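Long-range contact in fibronectin type III domain-containing protein (Simiduia agarivorans, PDB 6P2K), which probably hydrolyses xyloglucan-type beta-glucans as a family 74 glycoside hydrolase, this chain being its beta-propeller catalytic part: residues Val494-Leu506 / Ala542-Val554. Sequence-based numbering, arbitrary orientation.
Sequences VELAGGPNAKAGL and ALDYHDRGETLPV. With ZN (zinc ion), chain O.
Val494 meets the imidazole of His546 with its CG2 methyl lying over one ring face, a CH-pi contact offset toward the rim, 4.1 Å from the ring centroid. The histidine swings CG anti to its own backbone N (chi1 173°), which carries the ring out from the helix to the strand; there Val494 CB comes within 3.4 Å of His546 CE1. The two ring nitrogens of His546 are engaged separately: NE2 with Glu389 of a second subunit and ND1, weakly, with Asp547 OD1. On the same helix, Asp544 OD2 binds a zinc ion shared with Asp544 of a third subunit. Leu496 CD2 reaches Leu543 CD2, 3.8 Å away, the two side chains crossing at about a right angle, while the carbonyl O of Leu496 is linked through water to Leu552 O. A classic beta bulge sets Leu496 and Ala497 together opposite Leu479 of the neighbouring strand, at the end of the outermost strand of one four-stranded antiparallel sheet; the helical segment leads into Val554 and the outer strand of the next sheet, so the contact joins successive blades of a seven-bladed propeller. Beyond the turns, Lys503 runs extended to a bend at chi4 (68°), where NZ donates to Thr551 OG1 (3.0 Å) and to a water held by Glu550 O; Thr551 OG1 also bonds Ser380 O of the second subunit. A methionine in place of Lys503 would probably leave Thr551 OG1 and that water without this donor. Ala504 rests CB 3.6 Å from Thr551 CG2, and its O takes a nearly straight bond from Val554 N (2.9 Å, 164°). Leu506 CB finally packs against Val554 CG2 at 4.1 Å, both residues also touching Tyr534.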
loop_
_atom_site.group_PDB
_atom_site.type_symbol
_atom_site.label_atom_id
_atom_site.label_comp_id
_atom_site.label_asym_id
_atom_site.label_seq_id
_atom_site.Cartn_x
_atom_site.Cartn_y
_atom_site.Cartn_z
ATOM N N VAL B 494 10.575 -14.576 9.979
ATOM C CA VAL B 494 10.703 -15.351 8.751
ATOM C C VAL B 494 11.829 -16.359 8.942
ATOM O O VAL B 494 12.818 -16.076 9.626
ATOM C CB VAL B 494 10.974 -14.459 7.519
ATOM C CG1 VAL B 494 9.802 -13.520 7.267
ATOM C CG2 VAL B 494 12.270 -13.674 7.686
ATOM N N GLU B 495 11.670 -17.540 8.352
ATOM C CA GLU B 495 12.683 -18.585 8.444
ATOM C C GLU B 495 13.688 -18.435 7.311
ATOM O O GLU B 495 13.307 -18.374 6.137
ATOM C CB GLU B 495 12.046 -19.973 8.393
ATOM C CG GLU B 495 13.058 -21.102 8.560
ATOM C CD GLU B 495 12.459 -22.469 8.311
ATOM O OE1 GLU B 495 11.764 -22.642 7.288
ATOM O OE2 GLU B 495 12.681 -23.371 9.142
ATOM N N LEU B 496 14.971 -18.399 7.663
ATOM C CA LEU B 496 16.030 -18.188 6.682
ATOM C C LEU B 496 16.731 -19.468 6.246
ATOM O O LEU B 496 17.171 -19.549 5.095
ATOM C CB LEU B 496 17.077 -17.213 7.234
ATOM C CG LEU B 496 16.676 -15.733 7.268
ATOM C CD1 LEU B 496 17.813 -14.878 7.816
ATOM C CD2 LEU B 496 16.258 -15.253 5.877
ATOM N N ALA B 497 16.848 -20.467 7.120
ATOM C CA ALA B 497 17.632 -21.651 6.787
ATOM C C ALA B 497 17.289 -22.784 7.744
ATOM O O ALA B 497 16.726 -22.568 8.819
ATOM C CB ALA B 497 19.136 -21.355 6.838
ATOM N N GLY B 498 17.653 -23.999 7.337
ATOM C CA GLY B 498 17.508 -25.159 8.192
ATOM C C GLY B 498 16.220 -25.931 8.000
ATOM O O GLY B 498 15.710 -26.041 6.880
ATOM N N GLY B 499 15.686 -26.472 9.094
ATOM C CA GLY B 499 14.516 -27.315 9.039
ATOM C C GLY B 499 14.860 -28.695 8.521
ATOM O O GLY B 499 16.003 -28.971 8.142
ATOM N N PRO B 500 13.877 -29.597 8.497
ATOM C CA PRO B 500 14.148 -30.952 7.989
ATOM C C PRO B 500 14.449 -31.000 6.501
ATOM O O PRO B 500 15.060 -31.975 6.048
ATOM C CB PRO B 500 12.864 -31.723 8.328
ATOM C CG PRO B 500 11.812 -30.675 8.474
ATOM C CD PRO B 500 12.504 -29.454 9.008
ATOM N N ASN B 501 14.055 -29.992 5.725
ATOM C CA ASN B 501 14.385 -29.968 4.305
ATOM C C ASN B 501 15.679 -29.212 4.012
ATOM O O ASN B 501 15.989 -28.975 2.839
ATOM C CB ASN B 501 13.227 -29.380 3.488
ATOM C CG ASN B 501 12.718 -28.067 4.040
ATOM O OD1 ASN B 501 13.486 -27.134 4.263
ATOM N ND2 ASN B 501 11.408 -27.983 4.246
ATOM N N ALA B 502 16.432 -28.836 5.049
ATOM C CA ALA B 502 17.773 -28.264 4.898
ATOM C C ALA B 502 17.763 -27.030 3.995
ATOM O O ALA B 502 18.548 -26.913 3.051
ATOM C CB ALA B 502 18.760 -29.315 4.383
ATOM N N LYS B 503 16.850 -26.108 4.293
ATOM C CA LYS B 503 16.773 -24.851 3.561
ATOM C C LYS B 503 18.112 -24.125 3.615
ATOM O O LYS B 503 18.797 -24.132 4.642
ATOM C CB LYS B 503 15.663 -23.985 4.157
ATOM C CG LYS B 503 15.515 -22.597 3.563
ATOM C CD LYS B 503 14.417 -21.834 4.302
ATOM C CE LYS B 503 14.092 -20.510 3.633
ATOM N NZ LYS B 503 13.451 -20.713 2.301
ATOM N N ALA B 504 18.494 -23.522 2.487
ATOM C CA ALA B 504 19.749 -22.785 2.336
ATOM C C ALA B 504 20.977 -23.668 2.526
ATOM O O ALA B 504 22.089 -23.160 2.706
ATOM C CB ALA B 504 19.818 -21.584 3.290
ATOM N N GLY B 505 20.808 -24.988 2.477
ATOM C CA GLY B 505 21.932 -25.872 2.708
ATOM C C GLY B 505 22.349 -26.021 4.154
ATOM O O GLY B 505 23.377 -26.649 4.422
ATOM N N LEU B 506 21.597 -25.453 5.095
ATOM C CA LEU B 506 21.890 -25.647 6.510
ATOM C C LEU B 506 21.281 -26.966 6.974
ATOM O O LEU B 506 20.068 -27.152 6.843
ATOM C CB LEU B 506 21.345 -24.490 7.336
ATOM C CG LEU B 506 21.641 -24.507 8.841
ATOM C CD1 LEU B 506 23.123 -24.296 9.110
ATOM C CD2 LEU B 506 20.806 -23.454 9.563
ATOM N N ALA B 542 20.846 -12.180 2.752
ATOM C CA ALA B 542 19.969 -13.337 2.900
ATOM C C ALA B 542 18.508 -12.911 2.948
ATOM O O ALA B 542 17.632 -13.602 2.413
ATOM C CB ALA B 542 20.341 -14.120 4.158
ATOM N N LEU B 543 18.226 -11.769 3.578
ATOM C CA LEU B 543 16.856 -11.278 3.598
ATOM C C LEU B 543 16.440 -10.726 2.237
ATOM O O LEU B 543 15.261 -10.816 1.875
ATOM C CB LEU B 543 16.692 -10.234 4.702
ATOM C CG LEU B 543 16.673 -10.868 6.099
ATOM C CD1 LEU B 543 16.964 -9.862 7.201
ATOM C CD2 LEU B 543 15.340 -11.561 6.348
ATOM N N ASP B 544 17.385 -10.168 1.467
ATOM C CA ASP B 544 17.072 -9.744 0.102
ATOM C C ASP B 544 16.543 -10.919 -0.713
ATOM O O ASP B 544 15.516 -10.808 -1.392
ATOM C CB ASP B 544 18.306 -9.112 -0.573
ATOM C CG ASP B 544 18.631 -7.734 -0.018
ATOM O OD1 ASP B 544 17.805 -7.180 0.738
ATOM O OD2 ASP B 544 19.713 -7.205 -0.344
ATOM N N TYR B 545 17.220 -12.067 -0.632
ATOM C CA TYR B 545 16.757 -13.253 -1.346
ATOM C C TYR B 545 15.426 -13.746 -0.797
ATOM O O TYR B 545 14.539 -14.133 -1.566
ATOM C CB TYR B 545 17.802 -14.367 -1.262
ATOM C CG TYR B 545 18.887 -14.271 -2.303
ATOM C CD1 TYR B 545 19.806 -13.229 -2.278
ATOM C CD2 TYR B 545 18.998 -15.223 -3.309
ATOM C CE1 TYR B 545 20.804 -13.136 -3.226
ATOM C CE2 TYR B 545 19.994 -15.136 -4.262
ATOM C CZ TYR B 545 20.894 -14.089 -4.215
ATOM O OH TYR B 545 21.890 -13.995 -5.156
ATOM N N HIS B 546 15.270 -13.747 0.529
ATOM C CA HIS B 546 14.045 -14.275 1.117
ATOM C C HIS B 546 12.829 -13.474 0.674
ATOM O O HIS B 546 11.771 -14.046 0.385
ATOM C CB HIS B 546 14.135 -14.287 2.642
ATOM C CG HIS B 546 12.843 -14.656 3.304
ATOM N ND1 HIS B 546 11.838 -13.741 3.539
ATOM C CD2 HIS B 546 12.379 -15.848 3.749
ATOM C CE1 HIS B 546 10.816 -14.350 4.111
ATOM N NE2 HIS B 546 11.120 -15.629 4.254
ATOM N N ASP B 547 12.955 -12.146 0.617
ATOM C CA ASP B 547 11.825 -11.308 0.237
ATOM C C ASP B 547 11.415 -11.505 -1.216
ATOM O O ASP B 547 10.311 -11.097 -1.592
ATOM C CB ASP B 547 12.153 -9.837 0.495
ATOM C CG ASP B 547 12.231 -9.509 1.980
ATOM O OD1 ASP B 547 11.851 -10.369 2.803
ATOM O OD2 ASP B 547 12.668 -8.390 2.325
ATOM N N ARG B 548 12.271 -12.110 -2.036
ATOM C CA ARG B 548 11.944 -12.427 -3.420
ATOM C C ARG B 548 11.371 -13.827 -3.584
ATOM O O ARG B 548 11.227 -14.293 -4.719
ATOM C CB ARG B 548 13.183 -12.300 -4.308
ATOM C CG ARG B 548 13.636 -10.894 -4.584
ATOM C CD ARG B 548 14.752 -10.908 -5.617
ATOM N NE ARG B 548 16.031 -11.332 -5.048
ATOM C CZ ARG B 548 16.896 -10.505 -4.468
ATOM N NH1 ARG B 548 16.617 -9.211 -4.379
ATOM N NH2 ARG B 548 18.040 -10.967 -3.977
ATOM N N GLY B 549 11.050 -14.508 -2.486
ATOM C CA GLY B 549 10.667 -15.904 -2.579
ATOM C C GLY B 549 11.805 -16.808 -2.992
ATOM O O GLY B 549 11.579 -17.808 -3.679
ATOM N N GLU B 550 13.033 -16.466 -2.608
ATOM C CA GLU B 550 14.220 -17.236 -2.952
ATOM C C GLU B 550 15.017 -17.500 -1.682
ATOM O O GLU B 550 14.648 -17.063 -0.587
ATOM C CB GLU B 550 15.071 -16.505 -3.999
ATOM C CG GLU B 550 14.410 -16.383 -5.365
ATOM C CD GLU B 550 14.220 -17.724 -6.056
ATOM O OE1 GLU B 550 13.286 -17.843 -6.877
ATOM O OE2 GLU B 550 15.004 -18.656 -5.784
ATOM N N THR B 551 16.125 -18.223 -1.825
ATOM C CA THR B 551 16.945 -18.579 -0.677
ATOM C C THR B 551 18.414 -18.454 -1.040
ATOM O O THR B 551 18.859 -19.016 -2.044
ATOM C CB THR B 551 16.647 -20.001 -0.194
ATOM O OG1 THR B 551 15.231 -20.176 -0.080
ATOM C CG2 THR B 551 17.288 -20.236 1.163
ATOM N N LEU B 552 19.145 -17.719 -0.236
ATOM C CA LEU B 552 20.591 -17.593 -0.360
ATOM C C LEU B 552 21.269 -18.660 0.489
ATOM O O LEU B 552 20.970 -18.767 1.684
ATOM C CB LEU B 552 21.047 -16.216 0.091
ATOM C CG LEU B 552 22.551 -15.964 0.039
ATOM C CD1 LEU B 552 22.991 -15.684 -1.392
ATOM C CD2 LEU B 552 22.925 -14.814 0.957
ATOM N N PRO B 553 22.164 -19.469 -0.079
ATOM C CA PRO B 553 22.808 -20.524 0.712
ATOM C C PRO B 553 23.615 -19.951 1.866
ATOM O O PRO B 553 24.163 -18.850 1.782
ATOM C CB PRO B 553 23.719 -21.227 -0.303
ATOM C CG PRO B 553 23.127 -20.903 -1.634
ATOM C CD PRO B 553 22.562 -19.518 -1.495
ATOM N N VAL B 554 23.674 -20.711 2.959
ATOM C CA VAL B 554 24.604 -20.408 4.040
ATOM C C VAL B 554 25.988 -20.862 3.597
ATOM O O VAL B 554 26.138 -21.499 2.547
ATOM C CB VAL B 554 24.197 -21.083 5.362
ATOM C CG1 VAL B 554 22.808 -20.634 5.791
ATOM C CG2 VAL B 554 24.256 -22.599 5.226
HETATM ZN ZN ZN O . 20.492 -7.786 -2.371
HETATM O O HOH W 1 19.004 -17.693 3.886
HETATM O O HOH W 2 13.262 -18.086 1.358
HETATM O O HOH W 3 25.246 -24.129 1.596
HETATM O O HOH W 4 20.984 -9.818 -2.810
HETATM O O HOH W 5 22.064 -6.581 -2.466
#